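Local atomic coordinates of cystalysin (Treponema denticola, PDB entry 1C7N), a protein that binds pyridoxal-5'-phosphate and belongs to the class I and II aminotransferase family, whose fold is built round a mixed beta sheet. Residues 91-97 with 247-253; 104-109 with 260-265; 200-204 with 216-220. All blocks are in the same frame, centred on the assembly; numbering follows the deposited sequence.

Interaction 1 of 3, residues 91-97 with 247-253. With PLP (pyridoxal-5'-phosphate), chain I.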
# COMPACT_ATOMS: atom_id res chain seq x y z
N TRP A 91 11.16 9.74 -13.86
CA TRP A 91 10.17 10.75 -13.44
C TRP A 91 9.03 10.06 -12.67
O TRP A 91 8.26 10.72 -11.97
CB TRP A 91 9.54 11.42 -14.66
CG TRP A 91 10.39 12.40 -15.39
CD1 TRP A 91 11.75 12.52 -15.35
CD2 TRP A 91 9.93 13.38 -16.33
NE1 TRP A 91 12.17 13.50 -16.22
CE2 TRP A 91 11.07 14.05 -16.84
CE3 TRP A 91 8.66 13.75 -16.81
CZ2 TRP A 91 10.98 15.07 -17.79
CZ3 TRP A 91 8.57 14.76 -17.76
CH2 TRP A 91 9.73 15.41 -18.24
N ILE A 92 8.93 8.75 -12.82
CA ILE A 92 7.87 7.96 -12.19
C ILE A 92 8.09 7.54 -10.74
O ILE A 92 9.02 6.80 -10.44
CB ILE A 92 7.60 6.67 -13.00
CG1 ILE A 92 7.33 7.00 -14.46
CG2 ILE A 92 6.40 5.91 -12.41
CD1 ILE A 92 7.30 5.78 -15.36
N ILE A 93 7.23 8.02 -9.85
CA ILE A 93 7.29 7.66 -8.43
C ILE A 93 6.00 6.91 -8.11
O ILE A 93 4.90 7.37 -8.45
CB ILE A 93 7.41 8.90 -7.52
CG1 ILE A 93 8.68 9.69 -7.88
CG2 ILE A 93 7.45 8.47 -6.05
CD1 ILE A 93 9.97 8.89 -7.76
N ASN A 94 6.12 5.76 -7.44
CA ASN A 94 4.95 4.95 -7.12
C ASN A 94 4.38 5.10 -5.71
O ASN A 94 5.12 5.28 -4.74
CB ASN A 94 5.27 3.46 -7.34
CG ASN A 94 5.71 3.17 -8.77
OD1 ASN A 94 6.79 2.63 -9.00
ND2 ASN A 94 4.86 3.51 -9.73
N THR A 95 3.06 5.03 -5.63
CA THR A 95 2.34 5.11 -4.36
C THR A 95 1.18 4.13 -4.46
O THR A 95 0.77 3.77 -5.56
CB THR A 95 1.77 6.51 -4.09
OG1 THR A 95 0.83 6.85 -5.11
CG2 THR A 95 2.89 7.55 -4.07
N ALA A 96 0.67 3.69 -3.32
CA ALA A 96 -0.45 2.77 -3.31
C ALA A 96 -1.73 3.60 -3.35
O ALA A 96 -2.41 3.76 -2.35
CB ALA A 96 -0.42 1.91 -2.05
N GLY A 97 -2.03 4.16 -4.52
CA GLY A 97 -3.23 4.96 -4.65
C GLY A 97 -2.94 6.44 -4.81
O GLY A 97 -1.94 6.96 -4.31
N MET A 247 -1.80 0.58 -7.07
CA MET A 247 -0.55 0.96 -7.73
C MET A 247 -0.77 2.22 -8.55
O MET A 247 -1.60 2.24 -9.46
CB MET A 247 -0.03 -0.17 -8.62
CG MET A 247 1.32 0.13 -9.27
SD MET A 247 2.60 0.74 -8.13
CE MET A 247 2.88 -0.70 -7.11
N SER A 248 -0.03 3.27 -8.22
CA SER A 248 -0.15 4.54 -8.91
C SER A 248 1.17 5.00 -9.51
O SER A 248 2.25 4.65 -9.02
CB SER A 248 -0.65 5.62 -7.95
OG SER A 248 -1.81 5.19 -7.26
N ASN A 249 1.09 5.78 -10.58
CA ASN A 249 2.28 6.30 -11.24
C ASN A 249 2.26 7.82 -11.16
O ASN A 249 1.66 8.50 -12.00
CB ASN A 249 2.32 5.85 -12.70
CG ASN A 249 2.55 4.37 -12.83
OD1 ASN A 249 3.56 3.85 -12.35
ND2 ASN A 249 1.63 3.68 -13.49
N ILE A 250 2.91 8.35 -10.12
CA ILE A 250 2.97 9.78 -9.91
C ILE A 250 4.16 10.30 -10.70
O ILE A 250 5.30 9.88 -10.47
CB ILE A 250 3.16 10.11 -8.41
CG1 ILE A 250 2.27 9.19 -7.56
CG2 ILE A 250 2.76 11.56 -8.14
CD1 ILE A 250 0.77 9.33 -7.86
N ILE A 251 3.90 11.20 -11.64
CA ILE A 251 4.95 11.73 -12.49
C ILE A 251 5.45 13.09 -12.03
O ILE A 251 4.68 14.06 -11.94
CB ILE A 251 4.47 11.85 -13.96
CG1 ILE A 251 3.80 10.54 -14.39
CG2 ILE A 251 5.64 12.16 -14.88
CD1 ILE A 251 4.68 9.31 -14.23
N ILE A 252 6.75 13.17 -11.75
CA ILE A 252 7.38 14.40 -11.28
C ILE A 252 8.71 14.63 -12.01
O ILE A 252 9.69 13.93 -11.77
CB ILE A 252 7.66 14.33 -9.77
CG1 ILE A 252 6.40 13.89 -9.03
CG2 ILE A 252 8.11 15.69 -9.25
CD1 ILE A 252 6.61 13.65 -7.55
N LYS A 253 8.71 15.61 -12.91
CA LYS A 253 9.90 15.96 -13.69
C LYS A 253 11.06 16.55 -12.89
O LYS A 253 12.21 16.14 -13.05
CB LYS A 253 9.52 16.95 -14.80
CG LYS A 253 10.70 17.50 -15.58
CD LYS A 253 10.29 18.68 -16.44
CE LYS A 253 11.42 19.13 -17.35
NZ LYS A 253 11.13 20.42 -18.03
N1 PLP I . -8.81 10.96 -7.83
C2 PLP I . -10.10 11.07 -8.37
C2A PLP I . -10.43 12.43 -8.96
C3 PLP I . -10.91 9.85 -8.38
O3 PLP I . -12.16 10.06 -8.80
C4 PLP I . -10.35 8.64 -7.91
C4A PLP I . -11.09 7.38 -8.00
C5 PLP I . -8.95 8.65 -7.40
C6 PLP I . -8.23 9.81 -7.35
C5A PLP I . -8.28 7.29 -7.26
O4P PLP I . -7.72 6.85 -6.09
P PLP I . -6.98 5.41 -6.25
O1P PLP I . -6.80 5.00 -4.86
O2P PLP I . -5.66 5.64 -6.96
O3P PLP I . -7.82 4.47 -7.00

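Interaction 2 of 3, residues 104-109 with 260-265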
# COMPACT_ATOMS: atom_id res chain seq x y z
N ASN A 104 0.21 13.13 0.64
CA ASN A 104 1.65 13.29 0.73
C ASN A 104 2.10 14.62 0.12
O ASN A 104 3.01 15.27 0.63
CB ASN A 104 2.36 12.14 0.01
CG ASN A 104 3.85 12.13 0.27
OD1 ASN A 104 4.29 12.07 1.42
ND2 ASN A 104 4.65 12.19 -0.80
N ALA A 105 1.44 15.03 -0.96
CA ALA A 105 1.78 16.29 -1.61
C ALA A 105 1.54 17.46 -0.64
O ALA A 105 2.40 18.33 -0.49
CB ALA A 105 0.96 16.48 -2.87
N VAL A 106 0.39 17.45 0.00
CA VAL A 106 0.04 18.51 0.95
C VAL A 106 1.02 18.48 2.12
O VAL A 106 1.55 19.51 2.54
CB VAL A 106 -1.39 18.32 1.49
CG1 VAL A 106 -1.69 19.37 2.56
CG2 VAL A 106 -2.38 18.43 0.35
N ARG A 107 1.26 17.29 2.64
CA ARG A 107 2.16 17.10 3.76
C ARG A 107 3.55 17.69 3.52
O ARG A 107 4.08 18.42 4.36
CB ARG A 107 2.28 15.60 4.06
CG ARG A 107 3.21 15.24 5.21
CD ARG A 107 3.10 13.75 5.56
NE ARG A 107 1.71 13.36 5.79
CZ ARG A 107 0.97 12.67 4.92
NH1 ARG A 107 1.49 12.27 3.77
NH2 ARG A 107 -0.29 12.38 5.21
N GLU A 108 4.12 17.38 2.36
CA GLU A 108 5.47 17.83 2.02
C GLU A 108 5.65 19.26 1.51
O GLU A 108 6.59 19.94 1.92
CB GLU A 108 6.08 16.85 1.01
CG GLU A 108 7.49 17.19 0.54
CD GLU A 108 8.47 17.36 1.69
OE1 GLU A 108 8.38 16.60 2.67
OE2 GLU A 108 9.34 18.25 1.60
N PHE A 109 4.78 19.72 0.62
CA PHE A 109 4.96 21.05 0.06
C PHE A 109 4.17 22.22 0.66
O PHE A 109 4.15 23.31 0.09
CB PHE A 109 4.76 20.99 -1.45
CG PHE A 109 5.67 20.00 -2.13
CD1 PHE A 109 5.28 18.67 -2.29
CD2 PHE A 109 6.94 20.37 -2.53
CE1 PHE A 109 6.15 17.73 -2.83
CE2 PHE A 109 7.83 19.43 -3.08
CZ PHE A 109 7.43 18.11 -3.23
N ARG A 260 11.71 15.24 -2.88
CA ARG A 260 11.03 15.67 -1.66
C ARG A 260 9.75 14.85 -1.47
O ARG A 260 9.38 14.50 -0.35
CB ARG A 260 10.67 17.16 -1.72
CG ARG A 260 11.84 18.12 -1.53
CD ARG A 260 11.51 19.21 -0.52
NE ARG A 260 10.46 20.12 -0.98
CZ ARG A 260 9.74 20.89 -0.16
NH1 ARG A 260 9.96 20.86 1.14
NH2 ARG A 260 8.81 21.70 -0.65
N PHE A 261 9.08 14.57 -2.58
CA PHE A 261 7.85 13.79 -2.56
C PHE A 261 8.19 12.37 -2.10
O PHE A 261 7.47 11.77 -1.30
CB PHE A 261 7.25 13.74 -3.97
CG PHE A 261 5.96 12.97 -4.06
CD1 PHE A 261 4.74 13.58 -3.79
CD2 PHE A 261 5.97 11.62 -4.40
CE1 PHE A 261 3.55 12.86 -3.88
CE2 PHE A 261 4.79 10.89 -4.49
CZ PHE A 261 3.57 11.52 -4.23
N THR A 262 9.30 11.86 -2.60
CA THR A 262 9.76 10.52 -2.27
C THR A 262 10.17 10.37 -0.80
O THR A 262 9.85 9.37 -0.16
CB THR A 262 10.94 10.13 -3.16
OG1 THR A 262 10.53 10.14 -4.53
CG2 THR A 262 11.46 8.75 -2.80
N LYS A 263 10.88 11.37 -0.29
CA LYS A 263 11.31 11.34 1.11
C LYS A 263 10.07 11.31 1.99
O LYS A 263 9.97 10.50 2.92
CB LYS A 263 12.14 12.58 1.45
CG LYS A 263 11.39 13.89 1.26
CD LYS A 263 12.15 15.13 1.73
CE LYS A 263 12.06 15.31 3.24
NZ LYS A 263 12.59 16.64 3.68
N SER A 264 9.13 12.20 1.70
CA SER A 264 7.90 12.27 2.48
C SER A 264 7.13 10.96 2.42
O SER A 264 6.64 10.47 3.44
CB SER A 264 7.02 13.41 1.97
OG SER A 264 5.85 13.51 2.77
N ARG A 265 7.01 10.39 1.23
CA ARG A 265 6.31 9.13 1.07
C ARG A 265 7.00 8.04 1.91
O ARG A 265 6.34 7.22 2.54
CB ARG A 265 6.27 8.70 -0.40
CG ARG A 265 5.95 7.23 -0.60
CD ARG A 265 7.22 6.45 -0.91
NE ARG A 265 7.28 6.14 -2.32
CZ ARG A 265 8.32 5.61 -2.95
NH1 ARG A 265 9.44 5.33 -2.29
NH2 ARG A 265 8.24 5.35 -4.24

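Interaction 3 of 3, residues 200-204 with 216-220. With PLP (pyridoxal-5'-phosphate), chain I.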
# COMPACT_ATOMS: atom_id res chain seq x y z
N LEU A 200 1.67 23.07 -9.17
CA LEU A 200 0.53 22.45 -9.83
C LEU A 200 0.44 20.95 -9.52
O LEU A 200 1.35 20.19 -9.85
CB LEU A 200 0.58 22.64 -11.35
CG LEU A 200 -0.53 21.90 -12.11
CD1 LEU A 200 -1.89 22.50 -11.75
CD2 LEU A 200 -0.29 22.00 -13.60
N TRP A 201 -0.65 20.55 -8.89
CA TRP A 201 -0.88 19.14 -8.57
C TRP A 201 -2.08 18.73 -9.42
O TRP A 201 -3.23 18.99 -9.05
CB TRP A 201 -1.22 18.96 -7.08
CG TRP A 201 -0.21 19.56 -6.13
CD1 TRP A 201 1.10 19.86 -6.39
CD2 TRP A 201 -0.44 19.90 -4.76
NE1 TRP A 201 1.70 20.37 -5.26
CE2 TRP A 201 0.78 20.41 -4.25
CE3 TRP A 201 -1.55 19.82 -3.91
CZ2 TRP A 201 0.91 20.84 -2.93
CZ3 TRP A 201 -1.42 20.25 -2.60
CH2 TRP A 201 -0.20 20.75 -2.12
N SER A 202 -1.81 18.08 -10.54
CA SER A 202 -2.86 17.66 -11.47
C SER A 202 -3.24 16.19 -11.37
O SER A 202 -2.44 15.30 -11.70
CB SER A 202 -2.43 17.99 -12.90
OG SER A 202 -3.51 17.82 -13.80
N ASP A 203 -4.47 15.94 -10.91
CA ASP A 203 -4.99 14.58 -10.77
C ASP A 203 -5.69 14.21 -12.07
O ASP A 203 -6.78 14.70 -12.37
CB ASP A 203 -5.96 14.51 -9.59
CG ASP A 203 -6.51 13.10 -9.34
OD1 ASP A 203 -7.11 12.88 -8.26
OD2 ASP A 203 -6.34 12.22 -10.21
N GLU A 204 -5.04 13.36 -12.86
CA GLU A 204 -5.59 12.95 -14.14
C GLU A 204 -5.83 11.44 -14.17
O GLU A 204 -5.60 10.78 -15.19
CB GLU A 204 -4.63 13.38 -15.27
CG GLU A 204 -4.05 14.79 -15.04
CD GLU A 204 -3.43 15.42 -16.28
OE1 GLU A 204 -3.11 14.69 -17.24
OE2 GLU A 204 -3.26 16.66 -16.29
N HIS A 216 -8.28 14.58 -24.30
CA HIS A 216 -7.62 14.97 -23.05
C HIS A 216 -6.22 15.50 -23.34
O HIS A 216 -5.51 14.98 -24.20
CB HIS A 216 -7.52 13.78 -22.09
CG HIS A 216 -6.83 14.10 -20.80
ND1 HIS A 216 -5.46 14.07 -20.67
CD2 HIS A 216 -7.31 14.51 -19.61
CE1 HIS A 216 -5.13 14.45 -19.44
NE2 HIS A 216 -6.24 14.71 -18.78
N THR A 217 -5.85 16.54 -22.62
CA THR A 217 -4.53 17.14 -22.76
C THR A 217 -3.84 17.07 -21.41
O THR A 217 -4.31 17.65 -20.43
CB THR A 217 -4.62 18.63 -23.16
OG1 THR A 217 -5.26 18.75 -24.44
CG2 THR A 217 -3.23 19.25 -23.23
N VAL A 218 -2.73 16.33 -21.33
CA VAL A 218 -1.99 16.23 -20.08
C VAL A 218 -1.50 17.64 -19.81
O VAL A 218 -0.75 18.22 -20.59
CB VAL A 218 -0.79 15.27 -20.21
CG1 VAL A 218 0.07 15.35 -18.97
CG2 VAL A 218 -1.28 13.85 -20.41
N PHE A 219 -1.96 18.20 -18.69
CA PHE A 219 -1.62 19.57 -18.32
C PHE A 219 -0.15 19.96 -18.44
O PHE A 219 0.18 20.94 -19.10
CB PHE A 219 -2.12 19.86 -16.91
CG PHE A 219 -2.55 21.28 -16.69
CD1 PHE A 219 -3.34 21.62 -15.59
CD2 PHE A 219 -2.18 22.29 -17.57
CE1 PHE A 219 -3.75 22.93 -15.37
CE2 PHE A 219 -2.58 23.61 -17.37
CZ PHE A 219 -3.37 23.93 -16.27
N GLN A 220 0.74 19.19 -17.80
CA GLN A 220 2.17 19.53 -17.85
C GLN A 220 2.85 19.28 -19.19
O GLN A 220 4.04 19.54 -19.34
CB GLN A 220 2.92 18.78 -16.75
CG GLN A 220 3.04 17.28 -16.96
CD GLN A 220 4.00 16.65 -15.97
OE1 GLN A 220 3.66 16.45 -14.80
NE2 GLN A 220 5.21 16.34 -16.42
N1 PLP I . -8.81 10.96 -7.83
C2 PLP I . -10.10 11.07 -8.37
C2A PLP I . -10.43 12.43 -8.96
C3 PLP I . -10.91 9.85 -8.38
O3 PLP I . -12.16 10.06 -8.80
C4 PLP I . -10.35 8.64 -7.91
C4A PLP I . -11.09 7.38 -8.00
C5 PLP I . -8.95 8.65 -7.40
C6 PLP I . -8.23 9.81 -7.35
C5A PLP I . -8.28 7.29 -7.26
O4P PLP I . -7.72 6.85 -6.09
P PLP I . -6.98 5.41 -6.25
O1P PLP I . -6.80 5.00 -4.86
O2P PLP I . -5.66 5.64 -6.96
O3P PLP I . -7.82 4.47 -7.00
O HOH W 1 -5.10 17.91 -17.80
O HOH W 2 -0.38 17.33 -15.80

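Interaction 1 of 3, residues 91-97 with 247-253
Thr-95 O draws three donors. Ser-248 N comes nearly along the C=O axis at 2.8 Å from Thr-95 O, while Ser-248 OG and Gly-97 N add bonds that are only weak. Thr-95 OG1 turns toward the chain ahead and donates to Gly-97 O, tying Thr-95 to the loop at Gly-97. That loop runs to pyridoxal-5'-phosphate: Gly-97 CA, with no side chain to intervene, comes within 3.4 Å of the phosphate oxygen O2P. Further along, Ser-248 O receives Asn-94 ND2 at 2.9 Å in an almost straight bond (176°), lying in the plane of the amide but tilted from that of the carbonyl.

The middle of the contact is an antiparallel pair of strands. Ile-93 and Ile-250 form a hydrogen-bonded pair, with N to O distances of 2.8 Å both ways, and beside them Ile-92 and Ile-251 form a non-hydrogen-bonded pair whose side chains run together, CG1 of Ile-92 lying 3.5 Å from CD1 of Ile-251. At the far end Lys-253, its CG anti to its backbone N (chi1 174°) and its chain extended, lies flat along the Trp-91 indole. Lys-253 CB sits 3.6 Å above the centroid of the six-membered ring in a CH-pi contact, Ile-251 CG2 meets the ring edge, and the ammonium travels on to salt bridges with Glu-224 and Asp-228.

Strand 92-95 is one of the two outermost strands of the large sheet within this chain, and 248-251 joins it to strand 230-234. Helices 69-83 and 275-287 cover the side of Asn-94 and Asn-249, while helix 255-267 packs on Ile-93 and Ile-252.

Interaction 2 of 3, residues 104-109 with 260-265
Two side chains set opposite their own backbone nitrogens, Asn-104 (chi1 -170°) and Ser-264 (chi1 -177°), reach across the interface between helices 98-109 and 255-267 and meet there. The motif is a steep helix-helix crossing: the short axes come within 9.3 Å at 107°, close to perpendicular. Ser-264 OG donates to Asn-104 OD1 at 2.5 Å, approaching from above the carbonyl plane. The other end of the amide works too, since Asn-104 ND2 bonds Phe-261 O at 2.9 Å. That carbonyl also takes its own helical bond from Arg-265 N, so the asparagine reads the helix backbone without breaking it. ND2 meanwhile lies over the centre of the Phe-261 ring, 3.2 Å above its plane, with the amide stood nearly upright on that face. Both polar ends of this buried amide are thus occupied, which fixes its flip.

Nearer solvent the chemistry turns ionic. Glu-108, bent at chi2, sets OE2 over the face of the Arg-260 guanidinium and makes a salt bridge to NH1 at 2.7 Å; the two flat groups are perpendicular, so the carboxylate does not lie alongside the guanidinium edge. Arg-107, on the same helix as Glu-108, packs against Ala-267 of the second subunit. The Arg-260 guanidinium also stands at a right angle to the Phe-109 ring, with Arg-260 NH2 3.0 Å from Phe-109 CD2.

Interaction 3 of 3, residues 200-204 with 216-220
The tight part of this contact centres on the Glu-204 carboxylate, whose OE2 accepts from four donors, two of them protein groups. Ser-202 OG, on the same strand, comes in on the anti lone pair at 2.8 Å from Glu-204 OE2, and Phe-219 N takes the syn lone pair at 3.1 Å in a fairly straight bond. Extended beyond CG (chi2 -163°), the glutamate carries its carboxylate across to the start of the 3-10 segment at Phe-219. The second oxygen is hemmed in as well: Glu-204 OE1 faces the edge of the His-216 imidazole, 3.0 Å from CE1, while His-216 NE2 bonds Ser-172 O, and Val-218 packs on the same oxygen. Close apolar packing joins in where Leu-200 CD2 lies over the Phe-219 ring, off-centre, 3.7 Å from Phe-219 CD1 in a CH-pi contact.

The looser side of the same carboxylate is bridged by water. Water 1 donates to Glu-204 OE2 and to Thr-217 O; water 2 donates to Glu-204 OE2 and accepts from Gln-220 N. The backbones keep their distance, the nearest CA atoms, those of Ser-202 and Phe-219, being 7.2 Å apart.

Alternate residues of strand 199-203 point the other way. Asp-203 OD1 reaches pyridoxal-5'-phosphate N1 at 2.6 Å, and Trp-201 packs on helix 98-109. The strand itself lies between strands 165-171 and 230-234, with the 216-220 loop leading on to helix 224-227.

In the fold
Interactions 1 and 3 are buried and belong to the same large sheet, one pairing an edge strand of the sheet (within this chain) with its neighbour, the other tying an inner strand to a loop; both reach pyridoxal-5'-phosphate. Interaction 2 is only partly buried and joins the helices that follow the two strands of interaction 1, so two consecutive strand-helix units meet twice, first through their strands and then through their helices. Arg-265 and Phe-261 of interaction 2 pack back onto Ile-93 and Ile-252, while Trp-201 of 200-204 lies against Val-106. Backbone bonds dominate interaction 1, side-chain bonds and a salt bridge interaction 2, and a water-assisted carboxylate interaction 3.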